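Long-range contacts in FMN-dependent nitronate monooxygenase (Shewanella oneidensis, PDB 5LSM), which probably oxidises propionate 3-nitronate with molecular oxygen to 3-oxopropanoate, nitrate and nitrite, using bound FMN as its cofactor: residues F71-P76 with D296-S301; R274-I279 with P321-Q326. All blocks are in the same frame, centred on the assembly; numbering follows the deposited sequence.

Contact 1: residues F71-P76 with D296-S301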
loop_
_atom_site.group_PDB
_atom_site.type_symbol
_atom_site.label_atom_id
_atom_site.label_comp_id
_atom_site.label_asym_id
_atom_site.label_seq_id
_atom_site.Cartn_x
_atom_site.Cartn_y
_atom_site.Cartn_z
ATOM N N PHE A 71 -8.296 -22.859 -1.645
ATOM C CA PHE A 71 -7.384 -22.591 -0.540
ATOM C C PHE A 71 -6.556 -23.811 -0.277
ATOM O O PHE A 71 -7.112 -24.891 -0.107
ATOM C CB PHE A 71 -8.149 -22.288 0.747
ATOM C CG PHE A 71 -8.869 -20.993 0.736
ATOM C CD1 PHE A 71 -8.668 -20.062 -0.282
ATOM C CD2 PHE A 71 -9.723 -20.676 1.769
ATOM C CE1 PHE A 71 -9.343 -18.852 -0.275
ATOM C CE2 PHE A 71 -10.380 -19.456 1.793
ATOM C CZ PHE A 71 -10.193 -18.550 0.768
ATOM N N CYS A 72 -5.250 -23.617 -0.108
ATOM C CA CYS A 72 -4.366 -24.695 0.341
ATOM C C CYS A 72 -3.510 -24.224 1.530
ATOM O O CYS A 72 -2.284 -24.137 1.463
ATOM C CB CYS A 72 -3.485 -25.159 -0.808
ATOM S SG CYS A 72 -2.531 -23.812 -1.499
ATOM N N HIS A 73 -4.204 -23.885 2.602
ATOM C CA HIS A 73 -3.593 -23.516 3.863
ATOM C C HIS A 73 -3.348 -24.781 4.683
ATOM O O HIS A 73 -3.970 -25.826 4.445
ATOM C CB HIS A 73 -4.529 -22.585 4.643
ATOM C CG HIS A 73 -5.885 -23.173 4.914
ATOM N ND1 HIS A 73 -6.865 -23.274 3.947
ATOM C CD2 HIS A 73 -6.433 -23.663 6.052
ATOM C CE1 HIS A 73 -7.943 -23.830 4.468
ATOM N NE2 HIS A 73 -7.713 -24.056 5.750
ATOM N N ARG A 74 -2.477 -24.663 5.678
ATOM C CA ARG A 74 -2.351 -25.683 6.688
ATOM C C ARG A 74 -3.527 -25.569 7.652
ATOM O O ARG A 74 -3.909 -24.469 8.049
ATOM C CB ARG A 74 -1.025 -25.534 7.418
ATOM C CG ARG A 74 0.178 -25.475 6.479
ATOM C CD ARG A 74 1.399 -26.163 7.073
ATOM N NE ARG A 74 1.965 -25.424 8.204
ATOM C CZ ARG A 74 2.690 -24.311 8.095
ATOM N NH1 ARG A 74 2.935 -23.769 6.904
ATOM N NH2 ARG A 74 3.171 -23.730 9.188
ATOM N N GLU A 75 -4.173 -26.698 7.927
ATOM C CA GLU A 75 -5.182 -26.756 8.965
ATOM C C GLU A 75 -4.552 -26.358 10.292
ATOM O O GLU A 75 -3.359 -26.587 10.496
ATOM C CB GLU A 75 -5.794 -28.150 9.052
ATOM C CG GLU A 75 -6.639 -28.509 7.836
ATOM C CD GLU A 75 -7.539 -29.704 8.070
ATOM O OE1 GLU A 75 -8.461 -29.921 7.252
ATOM O OE2 GLU A 75 -7.314 -30.440 9.055
ATOM N N PRO A 76 -5.335 -25.701 11.171
ATOM C CA PRO A 76 -4.771 -24.827 12.213
ATOM C C PRO A 76 -3.997 -25.520 13.383
ATOM O O PRO A 76 -2.919 -25.039 13.767
ATOM C CB PRO A 76 -6.002 -24.053 12.728
ATOM C CG PRO A 76 -7.186 -24.842 12.284
ATOM C CD PRO A 76 -6.783 -25.474 10.994
ATOM N N ASP A 296 -6.913 -19.535 15.108
ATOM C CA ASP A 296 -6.331 -19.737 13.799
ATOM C C ASP A 296 -7.393 -19.983 12.729
ATOM O O ASP A 296 -8.470 -20.491 13.008
ATOM C CB ASP A 296 -5.341 -20.894 13.833
ATOM C CG ASP A 296 -4.105 -20.577 14.643
ATOM O OD1 ASP A 296 -3.817 -19.377 14.843
ATOM O OD2 ASP A 296 -3.421 -21.534 15.073
ATOM N N PHE A 297 -7.089 -19.504 11.529
ATOM C CA PHE A 297 -7.880 -19.715 10.328
ATOM C C PHE A 297 -8.080 -21.212 10.022
ATOM O O PHE A 297 -7.112 -21.969 10.017
ATOM C CB PHE A 297 -7.143 -19.028 9.169
ATOM C CG PHE A 297 -7.822 -19.151 7.858
ATOM C CD1 PHE A 297 -8.873 -18.306 7.532
ATOM C CD2 PHE A 297 -7.437 -20.133 6.955
ATOM C CE1 PHE A 297 -9.542 -18.439 6.329
ATOM C CE2 PHE A 297 -8.077 -20.257 5.731
ATOM C CZ PHE A 297 -9.131 -19.404 5.418
ATOM N N PRO A 298 -9.328 -21.636 9.716
ATOM C CA PRO A 298 -10.548 -20.840 9.569
ATOM C C PRO A 298 -11.526 -20.896 10.756
ATOM O O PRO A 298 -12.735 -20.722 10.566
ATOM C CB PRO A 298 -11.210 -21.472 8.344
ATOM C CG PRO A 298 -10.870 -22.909 8.480
ATOM C CD PRO A 298 -9.482 -22.951 9.065
ATOM N N LEU A 299 -11.016 -21.046 11.970
ATOM C CA LEU A 299 -11.887 -21.390 13.086
ATOM C C LEU A 299 -12.793 -20.232 13.518
ATOM O O LEU A 299 -13.948 -20.453 13.855
ATOM C CB LEU A 299 -11.069 -21.936 14.253
ATOM C CG LEU A 299 -10.307 -23.203 13.863
ATOM C CD1 LEU A 299 -9.343 -23.648 14.940
ATOM C CD2 LEU A 299 -11.260 -24.331 13.470
ATOM N N ALA A 300 -12.330 -19.004 13.338
ATOM C CA ALA A 300 -12.970 -17.842 13.958
ATOM C C ALA A 300 -14.344 -17.503 13.381
ATOM O O ALA A 300 -15.151 -16.869 14.057
ATOM C CB ALA A 300 -12.057 -16.629 13.868
ATOM N N SER A 301 -14.619 -17.947 12.158
ATOM C CA SER A 301 -15.923 -17.712 11.523
ATOM C C SER A 301 -17.070 -18.230 12.368
ATOM O O SER A 301 -18.111 -17.591 12.455
ATOM C CB SER A 301 -15.995 -18.371 10.138
ATOM O OG SER A 301 -14.719 -18.395 9.542
#
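Phe297 drives the edge of its ring into the face of His73. Its CE2 stands 3.6 Å above the middle of the imidazole plane, and the rings lie 74° apart, a T-shaped pair. The phenyl ring gets there because CG is anti to the backbone N (chi1 180°), which swings it off its loop and across to 71-76. CZ, at the far end, comes within 3.8 Å of CE2 of Phe71, the two rings meeting obliquely. Phe133 and His182 add edge-to-face partners to this closely fitted aromatic cluster, where Phe71 and His73 are buried. The other end is partly exposed and meets through a few apolar atoms. There the stiff ring of Pro76 rests on 296-299, and its CB makes the closest approach, 3.4 Å from CB of Asp296. Its CG is 3.6 Å from CD1 of Leu299. The loop is probably stiffened by the cis peptide before Pro298, whose CB covers a face of Phe297, and by the hydrogen bond from Leu299 N to Asp296 O. Without a hydrogen bond between them, the loops rely on ring shape and apolar contact, which brings the loop after strand 66-71, with Phe71 of the FMN pocket, against the loop 296-301.

Contact 2: residues R274-I279 with P321-Q326. With FMN (flavin mononucleotide), chain I.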
loop_
_atom_site.group_PDB
_atom_site.type_symbol
_atom_site.label_atom_id
_atom_site.label_comp_id
_atom_site.label_asym_id
_atom_site.label_seq_id
_atom_site.Cartn_x
_atom_site.Cartn_y
_atom_site.Cartn_z
ATOM N N ARG A 274 -7.499 -14.908 9.843
ATOM C CA ARG A 274 -6.416 -14.514 8.949
ATOM C C ARG A 274 -6.649 -13.106 8.435
ATOM O O ARG A 274 -7.796 -12.706 8.180
ATOM C CB ARG A 274 -6.299 -15.516 7.779
ATOM C CG ARG A 274 -5.173 -16.529 7.965
ATOM C CD ARG A 274 -4.981 -17.436 6.757
ATOM N NE ARG A 274 -4.027 -16.843 5.844
ATOM C CZ ARG A 274 -2.818 -17.310 5.575
ATOM N NH1 ARG A 274 -2.412 -18.481 6.026
ATOM N NH2 ARG A 274 -2.044 -16.626 4.761
ATOM N N PRO A 275 -5.571 -12.324 8.307
ATOM C CA PRO A 275 -5.699 -10.942 7.803
ATOM C C PRO A 275 -6.480 -10.856 6.484
ATOM O O PRO A 275 -6.102 -11.489 5.503
ATOM C CB PRO A 275 -4.260 -10.511 7.578
ATOM C CG PRO A 275 -3.453 -11.389 8.445
ATOM C CD PRO A 275 -4.175 -12.705 8.529
ATOM N N ALA A 276 -7.565 -10.087 6.483
ATOM C CA ALA A 276 -8.317 -9.813 5.270
ATOM C C ALA A 276 -8.783 -8.354 5.262
ATOM O O ALA A 276 -9.078 -7.793 6.330
ATOM C CB ALA A 276 -9.514 -10.747 5.182
ATOM N N ARG A 277 -8.870 -7.753 4.068
ATOM C CA ARG A 277 -9.233 -6.335 3.954
ATOM C C ARG A 277 -10.728 -6.180 3.728
ATOM O O ARG A 277 -11.292 -6.732 2.767
ATOM C CB ARG A 277 -8.462 -5.639 2.820
ATOM C CG ARG A 277 -8.771 -4.144 2.688
ATOM C CD ARG A 277 -7.974 -3.453 1.561
ATOM N NE ARG A 277 -6.545 -3.395 1.878
ATOM C CZ ARG A 277 -5.988 -2.588 2.789
ATOM N NH1 ARG A 277 -6.708 -1.681 3.427
ATOM N NH2 ARG A 277 -4.703 -2.692 3.056
ATOM N N GLY A 278 -11.363 -5.393 4.594
ATOM C CA GLY A 278 -12.783 -5.111 4.451
ATOM C C GLY A 278 -13.147 -3.729 4.939
ATOM O O GLY A 278 -12.434 -3.155 5.724
ATOM N N ILE A 279 -14.267 -3.198 4.456
ATOM C CA ILE A 279 -14.779 -1.929 4.938
ATOM C C ILE A 279 -14.854 -1.947 6.467
ATOM O O ILE A 279 -15.194 -2.973 7.052
ATOM C CB ILE A 279 -16.160 -1.622 4.343
ATOM C CG1 ILE A 279 -16.049 -1.445 2.826
ATOM C CG2 ILE A 279 -16.719 -0.343 4.953
ATOM C CD1 ILE A 279 -17.342 -1.647 2.094
ATOM N N PRO A 321 -18.233 -9.429 7.284
ATOM C CA PRO A 321 -17.014 -9.338 6.493
ATOM C C PRO A 321 -17.268 -8.639 5.149
ATOM O O PRO A 321 -17.753 -9.250 4.198
ATOM C CB PRO A 321 -16.630 -10.803 6.289
ATOM C CG PRO A 321 -17.936 -11.508 6.243
ATOM C CD PRO A 321 -18.798 -10.789 7.259
ATOM N N LEU A 322 -16.958 -7.351 5.090
ATOM C CA LEU A 322 -17.300 -6.536 3.953
ATOM C C LEU A 322 -16.059 -6.404 3.081
ATOM O O LEU A 322 -15.436 -5.359 3.019
ATOM C CB LEU A 322 -17.758 -5.164 4.438
ATOM C CG LEU A 322 -19.018 -5.091 5.298
ATOM C CD1 LEU A 322 -19.120 -3.711 5.925
ATOM C CD2 LEU A 322 -20.241 -5.365 4.438
ATOM N N TRP A 323 -15.659 -7.499 2.469
ATOM C CA TRP A 323 -14.423 -7.529 1.734
ATOM C C TRP A 323 -14.448 -6.512 0.576
ATOM O O TRP A 323 -15.439 -6.410 -0.132
ATOM C CB TRP A 323 -14.197 -8.930 1.188
ATOM C CG TRP A 323 -13.859 -10.016 2.202
ATOM C CD1 TRP A 323 -13.805 -11.336 1.937
ATOM C CD2 TRP A 323 -13.513 -9.880 3.603
ATOM N NE1 TRP A 323 -13.437 -12.047 3.058
ATOM C CE2 TRP A 323 -13.295 -11.185 4.105
ATOM C CE3 TRP A 323 -13.432 -8.803 4.489
ATOM C CZ2 TRP A 323 -12.951 -11.438 5.436
ATOM C CZ3 TRP A 323 -13.077 -9.054 5.818
ATOM C CH2 TRP A 323 -12.827 -10.361 6.271
ATOM N N CYS A 324 -13.361 -5.743 0.428
ATOM C CA CYS A 324 -13.316 -4.552 -0.441
ATOM C C CYS A 324 -11.888 -4.003 -0.422
ATOM O O CYS A 324 -11.238 -4.005 0.608
ATOM C CB CYS A 324 -14.300 -3.460 0.022
ATOM S SG CYS A 324 -14.291 -1.918 -0.961
ATOM N N GLY A 325 -11.379 -3.632 -1.589
ATOM C CA GLY A 325 -10.038 -3.087 -1.705
ATOM C C GLY A 325 -10.032 -1.607 -1.415
ATOM O O GLY A 325 -11.036 -1.047 -1.036
ATOM N N GLN A 326 -8.899 -0.970 -1.615
ATOM C CA GLN A 326 -8.742 0.419 -1.233
ATOM C C GLN A 326 -9.222 1.384 -2.295
ATOM O O GLN A 326 -9.108 2.603 -2.122
ATOM C CB GLN A 326 -7.287 0.725 -0.914
ATOM C CG GLN A 326 -6.820 0.187 0.419
ATOM C CD GLN A 326 -5.442 0.720 0.795
ATOM O OE1 GLN A 326 -4.540 0.819 -0.048
ATOM N NE2 GLN A 326 -5.282 1.077 2.054
HETATM N N1 FMN I . -8.831 -14.686 -3.632
HETATM C C2 FMN I . -8.822 -16.050 -3.655
HETATM O O2 FMN I . -7.777 -16.652 -4.008
HETATM N N3 FMN I . -9.892 -16.784 -3.286
HETATM C C4 FMN I . -11.037 -16.210 -2.884
HETATM O O4 FMN I . -12.021 -16.885 -2.534
HETATM C C4A FMN I . -11.106 -14.737 -2.828
HETATM N N5 FMN I . -12.233 -14.122 -2.464
HETATM C C5A FMN I . -12.336 -12.782 -2.476
HETATM C C6 FMN I . -13.556 -12.221 -2.106
HETATM C C7 FMN I . -13.730 -10.852 -2.111
HETATM C C7M FMN I . -15.061 -10.298 -1.675
HETATM C C8 FMN I . -12.593 -9.972 -2.511
HETATM C C8M FMN I . -12.781 -8.471 -2.503
HETATM C C9 FMN I . -11.361 -10.532 -2.879
HETATM C C9A FMN I . -11.180 -11.925 -2.877
HETATM N N10 FMN I . -9.969 -12.569 -3.283
HETATM C C10 FMN I . -9.916 -13.979 -3.246
HETATM C "C1'" FMN I . -8.759 -11.820 -3.667
HETATM C "C2'" FMN I . -8.750 -11.487 -5.149
HETATM O "O2'" FMN I . -8.321 -12.648 -5.885
HETATM C "C3'" FMN I . -7.815 -10.307 -5.446
HETATM O "O3'" FMN I . -6.564 -10.503 -4.777
HETATM C "C4'" FMN I . -8.355 -8.950 -4.990
HETATM O "O4'" FMN I . -9.775 -8.825 -5.137
HETATM C "C5'" FMN I . -7.643 -7.867 -5.785
HETATM O "O5'" FMN I . -7.950 -6.566 -5.290
HETATM P P FMN I . -9.261 -5.733 -5.711
HETATM O O1P FMN I . -9.583 -6.081 -7.147
HETATM O O2P FMN I . -8.818 -4.307 -5.514
HETATM O O3P FMN I . -10.266 -6.224 -4.731
#
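Ala276 lies under the indole of Trp323 as a CH-pi partner, small enough for the ring to come down close, while CB of Pro321 covers the opposite face. Followed outward, the tryptophan begins at the flavin: its CB is 3.3 Å from the methyl carbon C7M of FMN, and CD1 is 4.1 Å from C7. With CG anti to the carbonyl carbon (chi1 -70°), the indole then runs back over the strand. CE3 comes 3.4 Å from Arg277 O and also borders CA of Gly278, and at the far rim CZ2 and CH2 reach the methyl of Ala276, CH2 at 3.5 Å. Glycine suits position 278, because a CB there would collide with CE3 and with Leu322 O. An alanine in place of Trp323 would probably leave the methyl of Ala276 without its aromatic cover and open a gap beside the dimethylbenzene end of the flavin. Strand 276-279 is the middle one of a three-stranded antiparallel sheet, distinct from the parallel strands of the TIM-barrel-type flavin domain, and 321-326 joins it through a single beta bridge at Gly278 and Trp323. Two bonds frame that bridge: Ile279 N to Leu322 O at 2.8 Å and the longer Cys324 N to Arg277 O at 3.3 Å. Beyond it, the branched side chain of Ile279 packs on Leu322 and on CB of Cys324. Arg277 carries its CG past Cys324 O at 3.2 Å, and its guanidinium has CG of Gln326 over one face. Leu177 O accepts from its NE and Thr265 OG1 from its NH1, which fixes the buried charged group, while Gln326 O is bonded to Gln203 of the second subunit.

How the contacts relate
The segments of the two contacts alternate along the chain, and their centres lie about 17 Å apart. They nevertheless touch directly: CB of Phe297 in contact 1 is 3.4 Å from CG of Arg274 in contact 2. His182 ties them further, meeting the ring of Phe297 as well as Arg274 and Ala276. Both contacts also send an aromatic residue to the flavin, at different ends of it. From contact 1, CE1 of Phe71 comes 3.7 Å from N3 of the pyrimidine ring, whereas Trp323 of contact 2 borders the dimethylbenzene end. Thus 71-76 and 321-326 each supply a residue of the FMN pocket, while 296-301 and 274-279 lie behind them as second-shell partners.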